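Local coordinates for galactose mutarotase-like protein (Clostridium acetobutylicum, PDB 3OS7) that probably binds carbohydrates and may interconvert the alpha and beta anomers of aldose sugars, at residues A30-D35 / L155-S160; Y72-L77 / K162-T167; V190-G195 / S199-K204. All blocks are in the same frame, centred on the assembly; numbering follows the deposited sequence. Where two conformers were deposited one is given.

Overall arrangement
Contacts 1 and 2 are buried in the beta-rich core of this galactose mutarotase-like fold, their centres 7 Å apart, and rest on consecutive antiparallel strands, 151-160 and 163-172. In contact 1 strand 28-33 of a separate five-stranded sheet packs on the first of them through apolar side-chain contacts. In contact 2 a loop running into strand 76-77 meets the second, and a glutamine oxygen lies beside one leucine methyl; its phenol partner, Tyr157, belongs to contact 1. Contact 3 lies further out, about 19 Å from the centre of the chain, where 190-195 and 199-204 fold back locally: a buried cysteine among apolar groups, with a bound diol at an exposed glutamate.

Contact 1: A30-D35 / L155-S160; sequences ALIIPD and LSYELS
Ile32 brings its terminal methyl against the ring of Tyr157 at an oblique approach, with CD1 3.9 Å from Tyr157 CD2 and equally near CE2, so that one ring bond rather than a single atom receives it. Ile32 is almost fully extended: CG1 stands anti to the backbone N (chi1 -168°) and chi2 is also trans, which carries CD1 well out from strand 28-33 toward strand 151-160. A long branched aliphatic chain suits this place, because the CA atoms of Ile32 and Tyr157 are 9.5 Å apart. Two residues back the backbones come closer, the CA atoms of Ala30 and Leu159 being 8.1 Å apart, and here a small residue faces a larger one. Ala30 CB lies 4.2 Å from Leu159 CD2, and the same leucine methyl sits 4.0 Å from Ala30 N. All four residues are buried and the side-chain contacts are carbon to carbon, so dispersion and the exclusion of water account for the contact. The tyrosine is the amphipathic member: its ring carbons meet Ile32, whereas its hydroxyl is hydrogen-bonded to Gln166 OE1. Sheet packed on sheet is what this contact represents, as expected of the beta-sandwich fold of the mutarotase family. Strand 28-33 runs between strands 18-25 and 39-45, while strand 151-160 lies between 128-137 and 163-172; Val40 and Leu43 of strand 39-45 also touch Tyr157 and Leu159, widening the interface.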
ATOM      1  N   ALA A  30      -9.023 -14.109   2.395  1.00 12.75           N
ATOM      2  CA  ALA A  30      -7.713 -13.469   2.363  1.00 13.11           C
ATOM      3  C   ALA A  30      -6.617 -14.382   2.928  1.00 15.12           C
ATOM      4  O   ALA A  30      -6.890 -15.333   3.675  1.00 16.10           O
ATOM      5  CB  ALA A  30      -7.716 -12.160   3.116  1.00 12.56           C
ATOM      6  N   LEU A  31      -5.389 -14.054   2.592  1.00 14.31           N
ATOM      7  CA  LEU A  31      -4.219 -14.795   3.087  1.00 16.12           C
ATOM      8  C   LEU A  31      -3.172 -13.771   3.486  1.00 13.83           C
ATOM      9  O   LEU A  31      -2.793 -12.942   2.672  1.00 14.12           O
ATOM     10  CB  LEU A  31      -3.686 -15.723   1.995  1.00 15.09           C
ATOM     11  CG  LEU A  31      -2.408 -16.502   2.327  1.00 19.86           C
ATOM     12  CD1 LEU A  31      -2.619 -17.374   3.568  1.00 20.04           C
ATOM     13  CD2 LEU A  31      -2.014 -17.321   1.089  1.00 23.68           C
ATOM     14  N   ILE A  32      -2.685 -13.851   4.727  1.00 12.29           N
ATOM     15  CA  ILE A  32      -1.681 -12.970   5.217  1.00 13.24           C
ATOM     16  C   ILE A  32      -0.428 -13.755   5.649  1.00 16.59           C
ATOM     17  O   ILE A  32      -0.532 -14.873   6.176  1.00 14.84           O
ATOM     18  CB  ILE A  32      -2.216 -12.072   6.372  1.00 14.52           C
ATOM     19  CG1 ILE A  32      -1.237 -10.931   6.694  1.00 17.60           C
ATOM     20  CG2 ILE A  32      -2.533 -12.891   7.642  1.00 13.09           C
ATOM     21  CD1 ILE A  32      -1.848  -9.898   7.694  1.00 18.13           C
ATOM     22  N   ILE A  33       0.739 -13.167   5.355  1.00 16.02           N
ATOM     23  CA  ILE A  33       2.040 -13.792   5.656  1.00 14.60           C
ATOM     24  C   ILE A  33       2.812 -12.960   6.701  1.00 15.50           C
ATOM     25  O   ILE A  33       3.573 -12.040   6.350  1.00 14.64           O
ATOM     26  CB  ILE A  33       2.931 -13.944   4.415  1.00 16.43           C
ATOM     27  CG1 ILE A  33       2.162 -14.479   3.188  1.00 17.45           C
ATOM     28  CG2 ILE A  33       4.130 -14.874   4.764  1.00 15.34           C
ATOM     29  CD1 ILE A  33       1.572 -15.858   3.361  1.00 23.64           C
ATOM     30  N   PRO A  34       2.630 -13.279   7.988  1.00 15.51           N
ATOM     31  CA  PRO A  34       3.298 -12.505   9.036  1.00 16.94           C
ATOM     32  C   PRO A  34       4.818 -12.400   8.890  1.00 17.73           C
ATOM     33  O   PRO A  34       5.366 -11.300   9.053  1.00 15.63           O
ATOM     34  CB  PRO A  34       2.889 -13.225  10.324  1.00 20.84           C
ATOM     35  CG  PRO A  34       1.586 -13.866   9.982  1.00 19.49           C
ATOM     36  CD  PRO A  34       1.715 -14.286   8.545  1.00 18.19           C
ATOM     37  N   ASP A  35       5.477 -13.497   8.514  1.00 16.89           N
ATOM     38  CA  ASP A  35       6.934 -13.513   8.356  1.00 17.81           C
ATOM     39  C   ASP A  35       7.514 -12.581   7.289  1.00 16.74           C
ATOM     40  O   ASP A  35       8.696 -12.260   7.343  1.00 18.44           O
ATOM     41  CB  ASP A  35       7.414 -14.923   8.026  1.00 19.00           C
ATOM     42  CG  ASP A  35       7.597 -15.794   9.273  1.00 26.74           C
ATOM     43  OD1 ASP A  35       7.590 -15.254  10.392  1.00 22.83           O
ATOM     44  OD2 ASP A  35       7.751 -17.016   9.121  1.00 27.28           O
ATOM     45  N   LEU A 155      -1.061  -3.629  11.739  1.00 12.76           N
ATOM     46  CA  LEU A 155      -2.012  -3.740  10.637  1.00 13.46           C
ATOM     47  C   LEU A 155      -3.195  -4.534  11.189  1.00 13.62           C
ATOM     48  O   LEU A 155      -3.035  -5.649  11.674  1.00 14.89           O
ATOM     49  CB  LEU A 155      -1.416  -4.440   9.417  1.00 12.25           C
ATOM     50  CG  LEU A 155      -0.044  -4.021   8.938  1.00 15.63           C
ATOM     51  CD1 LEU A 155       0.415  -4.797   7.709  1.00 15.38           C
ATOM     52  CD2 LEU A 155      -0.015  -2.537   8.666  1.00 15.36           C
ATOM     53  N   SER A 156      -4.370  -3.934  11.122  1.00 14.09           N
ATOM     54  CA  SER A 156      -5.593  -4.542  11.592  1.00 14.08           C
ATOM     55  C   SER A 156      -6.548  -4.766  10.427  1.00 16.89           C
ATOM     56  O   SER A 156      -7.094  -3.821   9.838  1.00 15.24           O
ATOM     57  CB  SER A 156      -6.227  -3.666  12.672  1.00 17.34           C
ATOM     58  OG  SER A 156      -7.389  -4.313  13.175  1.00 20.98           O
ATOM     59  N   TYR A 157      -6.719  -6.030  10.057  1.00 14.00           N
ATOM     60  CA  TYR A 157      -7.528  -6.390   8.915  1.00 13.87           C
ATOM     61  C   TYR A 157      -8.863  -6.949   9.332  1.00 14.84           C
ATOM     62  O   TYR A 157      -8.929  -7.932  10.065  1.00 16.28           O
ATOM     63  CB  TYR A 157      -6.780  -7.408   8.056  1.00 11.58           C
ATOM     64  CG  TYR A 157      -5.670  -6.779   7.270  1.00 10.28           C
ATOM     65  CD1 TYR A 157      -5.967  -5.986   6.155  1.00 18.03           C
ATOM     66  CD2 TYR A 157      -4.357  -6.946   7.611  1.00 14.48           C
ATOM     67  CE1 TYR A 157      -4.979  -5.410   5.409  1.00 15.80           C
ATOM     68  CE2 TYR A 157      -3.350  -6.355   6.847  1.00 12.85           C
ATOM     69  CZ  TYR A 157      -3.674  -5.584   5.753  1.00 16.30           C
ATOM     70  OH  TYR A 157      -2.694  -4.972   4.977  1.00 17.10           O
ATOM     71  N   GLU A 158      -9.937  -6.323   8.864  1.00 15.95           N
ATOM     72  CA  GLU A 158     -11.269  -6.792   9.158  1.00 15.81           C
ATOM     73  C   GLU A 158     -11.933  -7.184   7.851  1.00 17.42           C
ATOM     74  O   GLU A 158     -12.189  -6.358   6.976  1.00 15.85           O
ATOM     75  CB  GLU A 158     -12.077  -5.721   9.874  1.00 18.88           C
ATOM     76  CG  GLU A 158     -13.546  -6.062  10.021  1.00 23.12           C
ATOM     77  CD  GLU A 158     -14.397  -4.794  10.216  1.00 37.60           C
ATOM     78  OE1 GLU A 158     -14.274  -4.226  11.322  1.00 28.35           O
ATOM     79  OE2 GLU A 158     -15.132  -4.363   9.260  1.00 31.66           O
ATOM     80  N   LEU A 159     -12.245  -8.457   7.731  1.00 15.31           N
ATOM     81  CA  LEU A 159     -12.931  -8.948   6.549  1.00 15.56           C
ATOM     82  C   LEU A 159     -14.427  -9.164   6.848  1.00 15.84           C
ATOM     83  O   LEU A 159     -14.792  -9.674   7.910  1.00 17.61           O
ATOM     84  CB  LEU A 159     -12.264 -10.243   6.112  1.00 16.91           C
ATOM     85  CG  LEU A 159     -12.534 -10.809   4.730  1.00 17.43           C
ATOM     86  CD1 LEU A 159     -12.204  -9.792   3.613  1.00 14.98           C
ATOM     87  CD2 LEU A 159     -11.703 -12.120   4.572  1.00 13.71           C
ATOM     88  N   SER A 160     -15.268  -8.787   5.897  1.00 17.02           N
ATOM     89  CA  SER A 160     -16.730  -8.867   6.038  1.00 18.55           C
ATOM     90  C   SER A 160     -17.359  -8.853   4.661  1.00 19.34           C
ATOM     91  O   SER A 160     -16.655  -8.800   3.633  1.00 15.94           O
ATOM     92  CB  SER A 160     -17.266  -7.688   6.872  1.00 19.75           C
ATOM     93  OG  SER A 160     -17.289  -6.476   6.113  1.00 16.19           O
TER

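Contact 2: Y72-L77 / K162-T167; sequences YGLPVL and KGLKQT
Leu74 and Leu164 point their branches at each other tip to tip, Leu74 CD1 meeting Leu164 CD2 at 4.2 Å, an ordinary van der Waals separation. Gln166 comes from the direction opposed to Leu74, two residues further along strand 163-172 and on the same side of it, and its OE1 stands 3.6 Å from Leu74 CD1. One leucine methyl therefore serves both strand residues. Leu74 holds CG anti to its carbonyl carbon (chi1 -63°), and with chi2 trans its CD1 extends out of the loop toward the strand. Gln166 reaches back with chi1 and chi2 both trans, and chi3 (-95°) then turns the amide across the chain, OE1 being the atom that meets the leucine. The 9.8 Å between the CA atoms of Leu74 and Gln166 is spanned by these two long side chains. Leucine suits the loop position because its apolar branch is long enough to reach the strand and needs no polar partner. Its backbone N is held by Asn39 OD1, and Gly73, with a positive phi of 58°, turns the chain just before it. A loop leading into strand 76-77 thus packs on the face of strand 163-172 inside the mutarotase-like beta-sandwich; Ser186 and Tyr184 of strand 178-189 touch Leu74 and Gln166. Chemically the contact combines apolar packing with one buried polar group: Gln166 OE1 accepts the hydrogen bond of Tyr157 OH, so its polarity is met within the core, while Leu74 CD1 lies against it without bonding.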
ATOM      1  N   TYR A  72       3.901  -7.839  -4.717  1.00 12.80           N
ATOM      2  CA  TYR A  72       2.751  -8.650  -4.391  1.00 10.80           C
ATOM      3  C   TYR A  72       1.925  -8.066  -3.231  1.00 10.66           C
ATOM      4  O   TYR A  72       2.443  -7.455  -2.291  1.00 13.29           O
ATOM      5  CB  TYR A  72       3.184 -10.050  -3.957  1.00 14.92           C
ATOM      6  CG  TYR A  72       3.879 -10.809  -5.067  1.00 13.63           C
ATOM      7  CD1 TYR A  72       3.136 -11.413  -6.082  1.00 16.52           C
ATOM      8  CD2 TYR A  72       5.264 -10.915  -5.096  1.00 17.32           C
ATOM      9  CE1 TYR A  72       3.778 -12.114  -7.133  1.00 17.62           C
ATOM     10  CE2 TYR A  72       5.905 -11.617  -6.108  1.00 16.86           C
ATOM     11  CZ  TYR A  72       5.165 -12.202  -7.123  1.00 25.86           C
ATOM     12  OH  TYR A  72       5.816 -12.892  -8.129  1.00 28.35           O
ATOM     13  N   GLY A  73       0.634  -8.312  -3.302  1.00 12.18           N
ATOM     14  CA  GLY A  73      -0.271  -8.065  -2.162  1.00 12.35           C
ATOM     15  C   GLY A  73      -0.280  -6.621  -1.658  1.00 13.40           C
ATOM     16  O   GLY A  73      -0.339  -5.658  -2.451  1.00 13.13           O
ATOM     17  N   LEU A  74      -0.213  -6.472  -0.329  1.00 14.03           N
ATOM     18  CA  LEU A  74      -0.279  -5.165   0.336  1.00 14.10           C
ATOM     19  C   LEU A  74       1.007  -4.936   1.161  1.00 13.33           C
ATOM     20  O   LEU A  74       1.036  -5.196   2.375  1.00 15.93           O
ATOM     21  CB  LEU A  74      -1.519  -5.097   1.237  1.00 14.51           C
ATOM     22  CG  LEU A  74      -2.891  -5.204   0.564  1.00 16.39           C
ATOM     23  CD1 LEU A  74      -4.008  -5.189   1.581  1.00 13.95           C
ATOM     24  CD2 LEU A  74      -3.060  -4.038  -0.419  1.00 14.90           C
ATOM     25  N   PRO A  75       2.077  -4.487   0.508  1.00 12.80           N
ATOM     26  CA  PRO A  75       3.351  -4.204   1.181  1.00 13.39           C
ATOM     27  C   PRO A  75       3.340  -2.854   1.877  1.00 14.80           C
ATOM     28  O   PRO A  75       3.277  -1.817   1.227  1.00 13.49           O
ATOM     29  CB  PRO A  75       4.367  -4.188   0.033  1.00 13.27           C
ATOM     30  CG  PRO A  75       3.567  -4.585  -1.207  1.00 16.52           C
ATOM     31  CD  PRO A  75       2.174  -4.209  -0.933  1.00 12.45           C
ATOM     32  N   VAL A  76       3.480  -2.861   3.201  1.00 14.13           N
ATOM     33  CA  VAL A  76       3.508  -1.604   3.943  1.00 15.67           C
ATOM     34  C   VAL A  76       4.888  -0.929   3.883  1.00 14.06           C
ATOM     35  O   VAL A  76       5.921  -1.550   4.106  1.00 14.48           O
ATOM     36  CB  VAL A  76       2.997  -1.794   5.384  1.00 18.31           C
ATOM     37  CG1 VAL A  76       3.936  -2.641   6.187  1.00 16.27           C
ATOM     38  CG2 VAL A  76       2.730  -0.445   6.052  1.00 18.57           C
ATOM     39  N   LEU A  77       4.882   0.378   3.625  1.00 12.25           N
ATOM     40  CA  LEU A  77       6.109   1.127   3.376  1.00 11.09           C
ATOM     41  C   LEU A  77       6.331   2.170   4.461  1.00 13.44           C
ATOM     42  O   LEU A  77       5.390   2.880   4.836  1.00 13.02           O
ATOM     43  CB  LEU A  77       6.027   1.847   2.037  1.00 11.88           C
ATOM     44  CG  LEU A  77       5.601   1.028   0.842  1.00 11.84           C
ATOM     45  CD1 LEU A  77       5.447   1.895  -0.403  1.00 13.49           C
ATOM     46  CD2 LEU A  77       6.636  -0.126   0.594  1.00 13.72           C
ATOM     47  N   LYS A 162     -18.651  -6.415   3.374  1.00 15.99           N
ATOM     48  CA  LYS A 162     -18.248  -5.155   2.783  1.00 18.28           C
ATOM     49  C   LYS A 162     -16.823  -5.163   2.209  1.00 19.40           C
ATOM     50  O   LYS A 162     -16.331  -4.126   1.736  1.00 17.19           O
ATOM     51  CB  LYS A 162     -18.339  -4.040   3.826  1.00 19.12           C
ATOM     52  CG  LYS A 162     -19.768  -3.801   4.310  1.00 22.42           C
ATOM     53  CD  LYS A 162     -19.829  -2.801   5.454  1.00 28.44           C
ATOM     54  CE  LYS A 162     -19.347  -3.373   6.773  1.00 37.24           C
ATOM     55  NZ  LYS A 162     -19.336  -2.305   7.822  1.00 42.22           N
ATOM     56  N   GLY A 163     -16.169  -6.315   2.261  1.00 18.36           N
ATOM     57  CA  GLY A 163     -14.807  -6.474   1.778  1.00 17.56           C
ATOM     58  C   GLY A 163     -13.784  -6.434   2.901  1.00 14.00           C
ATOM     59  O   GLY A 163     -14.075  -6.805   4.036  1.00 15.91           O
ATOM     60  N   LEU A 164     -12.582  -5.990   2.559  1.00 12.96           N
ATOM     61  CA  LEU A 164     -11.464  -5.927   3.486  1.00 14.11           C
ATOM     62  C   LEU A 164     -11.255  -4.491   3.953  1.00 15.54           C
ATOM     63  O   LEU A 164     -11.126  -3.607   3.136  1.00 14.42           O
ATOM     64  CB  LEU A 164     -10.172  -6.417   2.824  1.00 14.49           C
ATOM     65  CG  LEU A 164      -8.932  -6.491   3.730  1.00 16.55           C
ATOM     66  CD1 LEU A 164      -9.117  -7.589   4.782  1.00 15.86           C
ATOM     67  CD2 LEU A 164      -7.646  -6.807   2.889  1.00 16.75           C
ATOM     68  N   LYS A 165     -11.226  -4.293   5.267  1.00 13.89           N
ATOM     69  CA  LYS A 165     -10.863  -3.008   5.873  1.00 14.90           C
ATOM     70  C   LYS A 165      -9.508  -3.150   6.553  1.00 13.59           C
ATOM     71  O   LYS A 165      -9.254  -4.077   7.343  1.00 16.43           O
ATOM     72  CB  LYS A 165     -11.915  -2.572   6.898  1.00 15.61           C
ATOM     73  CG  LYS A 165     -11.676  -1.215   7.513  1.00 19.02           C
ATOM     74  CD  LYS A 165     -12.915  -0.708   8.290  1.00 25.00           C
ATOM     75  CE  LYS A 165     -12.880  -0.948   9.725  1.00 34.80           C
ATOM     76  NZ  LYS A 165     -13.732   0.094  10.414  1.00 37.66           N
ATOM     77  N   GLN A 166      -8.616  -2.264   6.167  1.00 13.71           N
ATOM     78  CA  GLN A 166      -7.260  -2.244   6.629  1.00 12.59           C
ATOM     79  C   GLN A 166      -7.085  -0.975   7.465  1.00 14.11           C
ATOM     80  O   GLN A 166      -7.157   0.141   6.927  1.00 14.76           O
ATOM     81  CB  GLN A 166      -6.342  -2.189   5.404  1.00 14.36           C
ATOM     82  CG  GLN A 166      -4.868  -1.896   5.707  1.00 15.24           C
ATOM     83  CD  GLN A 166      -4.126  -1.531   4.448  1.00 18.19           C
ATOM     84  OE1 GLN A 166      -3.495  -2.378   3.804  1.00 21.82           O
ATOM     85  NE2 GLN A 166      -4.267  -0.283   4.040  1.00 13.00           N
ATOM     86  N   THR A 167      -6.831  -1.136   8.762  1.00 12.60           N
ATOM     87  CA  THR A 167      -6.469  -0.008   9.626  1.00 13.93           C
ATOM     88  C   THR A 167      -4.980  -0.147   9.964  1.00 14.24           C
ATOM     89  O   THR A 167      -4.563  -1.099  10.630  1.00 15.27           O
ATOM     90  CB  THR A 167      -7.370   0.073  10.904  1.00 17.85           C
ATOM     91  OG1 THR A 167      -8.746   0.172  10.524  1.00 15.21           O
ATOM     92  CG2 THR A 167      -7.032   1.306  11.767  1.00 17.19           C
TER

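Contact 3: V190-G195 / S199-K204; sequences VPFIEG and SNCRVK. With EDO (1,2-ethanediol), chain I.
Glu194 OE1 accepts a hydrogen bond of 3.0 Å from O2 of a 1,2-ethanediol molecule, probably carried over from the crystallisation liquor. An exposed carboxylate can readily accept a bond from a diol in the solvent. The protein's own contact is a local fold-back in the connection between strands 178-189 and 201-213, centred on Cys201 and including a cysteine sulfur-aromatic contact. Cys201 turns its side chain into the loop, with SG anti to the carbonyl carbon (chi1 -69°), and the sulfur lies 5.2 Å from the centroid of the Phe192 ring, 41° from the ring normal, hence oblique to it. Phe192 also packs on Ile266 of strand 263-268 and Val275 of strand 273-279, so the ring bridges the loop and the sheet. Cysteine suits the buried spot, being compact, polarisable and content among apolar neighbours. Pro191, preceded by a cis peptide that bends the chain sharply, brings its CA to 3.9 Å from Cys201 SG. Val190, whose side chain also touches Val240, adds its CG1 methyl. That methyl makes the tightest approach: Val190 CG1 lies only 3.4 Å from Cys201 CB, closer than usual for two carbons.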
ATOM      1  N   VAL A 190      -4.436  -7.238 -12.983  1.00 16.87           N
ATOM      2  CA  VAL A 190      -5.105  -6.630 -14.121  1.00 16.34           C
ATOM      3  C   VAL A 190      -4.899  -7.561 -15.339  1.00 16.59           C
ATOM      4  O   VAL A 190      -3.855  -7.520 -15.963  1.00 16.19           O
ATOM      5  CB  VAL A 190      -4.540  -5.214 -14.432  1.00 19.20           C
ATOM      6  CG1 VAL A 190      -5.290  -4.581 -15.578  1.00 20.16           C
ATOM      7  CG2 VAL A 190      -4.561  -4.289 -13.187  1.00 15.56           C
ATOM      8  N   PRO A 191      -5.878  -8.415 -15.666  1.00 18.00           N
ATOM      9  CA  PRO A 191      -7.223  -8.518 -15.153  1.00 16.00           C
ATOM     10  C   PRO A 191      -7.324  -9.232 -13.800  1.00 15.85           C
ATOM     11  O   PRO A 191      -6.423  -9.971 -13.403  1.00 15.79           O
ATOM     12  CB  PRO A 191      -7.927  -9.356 -16.236  1.00 18.21           C
ATOM     13  CG  PRO A 191      -6.905 -10.307 -16.648  1.00 20.11           C
ATOM     14  CD  PRO A 191      -5.623  -9.479 -16.674  1.00 18.41           C
ATOM     15  N   PHE A 192      -8.462  -9.061 -13.160  1.00 15.25           N
ATOM     16  CA  PHE A 192      -8.740  -9.653 -11.856  1.00 17.92           C
ATOM     17  C   PHE A 192      -9.814 -10.749 -11.918  1.00 18.85           C
ATOM     18  O   PHE A 192     -10.197 -11.318 -10.897  1.00 18.27           O
ATOM     19  CB  PHE A 192      -9.116  -8.558 -10.860  1.00 14.90           C
ATOM     20  CG  PHE A 192     -10.244  -7.643 -11.328  1.00 16.33           C
ATOM     21  CD1 PHE A 192     -11.544  -8.096 -11.375  1.00 19.83           C
ATOM     22  CD2 PHE A 192      -9.989  -6.327 -11.694  1.00 17.07           C
ATOM     23  CE1 PHE A 192     -12.566  -7.265 -11.779  1.00 18.88           C
ATOM     24  CE2 PHE A 192     -11.018  -5.506 -12.116  1.00 16.49           C
ATOM     25  CZ  PHE A 192     -12.305  -5.971 -12.141  1.00 15.64           C
ATOM     26  N   ILE A 193     -10.279 -11.067 -13.128  1.00 23.19           N
ATOM     27  CA  ILE A 193     -11.261 -12.125 -13.314  0.50 23.37           C
ATOM     28  C   ILE A 193     -10.857 -12.963 -14.526  1.00 26.90           C
ATOM     29  O   ILE A 193     -10.234 -12.460 -15.456  1.00 24.61           O
ATOM     30  CB  ILE A 193     -12.690 -11.524 -13.444  0.50 23.92           C
ATOM     31  CG1 ILE A 193     -13.751 -12.626 -13.455  0.50 25.23           C
ATOM     32  CG2 ILE A 193     -12.814 -10.612 -14.680  0.50 14.75           C
ATOM     33  CD1 ILE A 193     -15.096 -12.161 -12.929  0.50 22.17           C
ATOM     34  N   GLU A 194     -11.187 -14.255 -14.488  1.00 30.52           N
ATOM     35  CA  GLU A 194     -10.904 -15.149 -15.626  1.00 36.67           C
ATOM     36  C   GLU A 194     -11.816 -14.844 -16.814  1.00 36.11           C
ATOM     37  O   GLU A 194     -12.931 -14.333 -16.658  1.00 36.05           O
ATOM     38  CB  GLU A 194     -11.066 -16.621 -15.213  1.00 39.18           C
ATOM     39  CG  GLU A 194      -9.986 -17.515 -15.775  1.00 51.71           C
ATOM     40  CD  GLU A 194      -8.673 -17.356 -15.030  1.00 60.40           C
ATOM     41  OE1 GLU A 194      -7.977 -16.332 -15.246  1.00 63.03           O
ATOM     42  OE2 GLU A 194      -8.344 -18.264 -14.226  1.00 70.46           O
ATOM     43  N   GLY A 195     -11.336 -15.140 -18.014  1.00 37.44           N
ATOM     44  CA  GLY A 195     -12.121 -14.905 -19.221  1.00 36.19           C
ATOM     45  C   GLY A 195     -12.184 -13.442 -19.596  1.00 34.74           C
ATOM     46  O   GLY A 195     -13.109 -12.995 -20.281  1.00 34.50           O
ATOM     47  N   SER A 199      -6.343  -5.570 -21.366  1.00 23.61           N
ATOM     48  CA  SER A 199      -6.871  -4.445 -22.157  0.50 24.34           C
ATOM     49  C   SER A 199      -8.328  -4.095 -21.840  1.00 23.75           C
ATOM     50  O   SER A 199      -8.838  -3.073 -22.280  1.00 26.98           O
ATOM     51  CB  SER A 199      -6.772  -4.785 -23.654  0.50 26.27           C
ATOM     52  OG  SER A 199      -7.492  -5.976 -23.955  0.50 28.85           O
ATOM     53  N   ASN A 200      -9.029  -4.965 -21.122  1.00 21.67           N
ATOM     54  CA  ASN A 200     -10.395  -4.678 -20.726  1.00 21.12           C
ATOM     55  C   ASN A 200     -10.487  -3.816 -19.468  1.00 21.27           C
ATOM     56  O   ASN A 200     -11.582  -3.419 -19.090  1.00 22.34           O
ATOM     57  CB  ASN A 200     -11.175  -5.956 -20.492  1.00 21.19           C
ATOM     58  CG  ASN A 200     -11.337  -6.750 -21.751  1.00 27.67           C
ATOM     59  OD1 ASN A 200     -11.057  -6.232 -22.825  1.00 28.60           O
ATOM     60  ND2 ASN A 200     -11.733  -8.012 -21.633  1.00 23.61           N
ATOM     61  N   CYS A 201      -9.358  -3.564 -18.812  1.00 20.08           N
ATOM     62  CA  CYS A 201      -9.379  -2.886 -17.519  1.00 19.71           C
ATOM     63  C   CYS A 201      -9.049  -1.404 -17.631  1.00 16.47           C
ATOM     64  O   CYS A 201      -8.074  -1.036 -18.277  1.00 19.53           O
ATOM     65  CB  CYS A 201      -8.419  -3.533 -16.553  1.00 21.36           C
ATOM     66  SG  CYS A 201      -8.959  -5.187 -16.061  1.00 26.21           S
ATOM     67  N   ARG A 202      -9.854  -0.576 -16.953  1.00 14.84           N
ATOM     68  CA  ARG A 202      -9.601   0.862 -16.870  0.60 14.96           C
ATOM     69  C   ARG A 202      -9.375   1.253 -15.421  1.00 12.78           C
ATOM     70  O   ARG A 202     -10.111   0.805 -14.542  1.00 15.74           O
ATOM     71  CB  ARG A 202     -10.781   1.655 -17.377  0.60 13.50           C
ATOM     72  CG  ARG A 202     -11.237   1.306 -18.777  0.60 23.38           C
ATOM     73  CD  ARG A 202     -10.303   1.864 -19.782  0.60 24.40           C
ATOM     74  NE  ARG A 202     -10.939   2.010 -21.085  0.60 20.78           N
ATOM     75  CZ  ARG A 202     -10.526   2.860 -22.019  0.60 33.09           C
ATOM     76  NH1 ARG A 202      -9.466   3.653 -21.793  0.60 27.19           N
ATOM     77  NH2 ARG A 202     -11.185   2.937 -23.176  0.60 36.46           N
ATOM     78  N   VAL A 203      -8.382   2.100 -15.186  1.00 14.27           N
ATOM     79  CA  VAL A 203      -8.075   2.585 -13.830  1.00 11.56           C
ATOM     80  C   VAL A 203      -8.519   4.054 -13.646  1.00 12.29           C
ATOM     81  O   VAL A 203      -8.176   4.909 -14.448  1.00 13.13           O
ATOM     82  CB  VAL A 203      -6.586   2.434 -13.473  1.00 13.25           C
ATOM     83  CG1 VAL A 203      -6.321   3.052 -12.092  1.00 13.03           C
ATOM     84  CG2 VAL A 203      -6.209   0.927 -13.428  1.00 14.95           C
ATOM     85  N   LYS A 204      -9.314   4.310 -12.600  1.00 12.53           N
ATOM     86  CA  LYS A 204      -9.671   5.682 -12.187  1.00 12.97           C
ATOM     87  C   LYS A 204      -9.031   5.963 -10.848  1.00 12.55           C
ATOM     88  O   LYS A 204      -8.874   5.061 -10.040  1.00 13.58           O
ATOM     89  CB  LYS A 204     -11.184   5.843 -12.067  1.00 14.67           C
ATOM     90  CG  LYS A 204     -11.910   5.622 -13.395  1.00 17.14           C
ATOM     91  CD  LYS A 204     -13.412   5.467 -13.200  1.00 24.37           C
ATOM     92  CE  LYS A 204     -14.106   5.357 -14.543  1.00 26.78           C
ATOM     93  NZ  LYS A 204     -15.579   5.378 -14.395  1.00 31.12           N
TER
HETATM   94  C1  EDO I 343      -5.963 -13.052 -12.167  1.00 46.10           C
HETATM   95  O1  EDO I 343      -5.069 -14.131 -11.894  1.00 52.29           O
HETATM   96  C2  EDO I 343      -6.800 -13.422 -13.375  1.00 50.15           C
HETATM   97  O2  EDO I 343      -7.733 -14.430 -12.979  1.00 52.40           O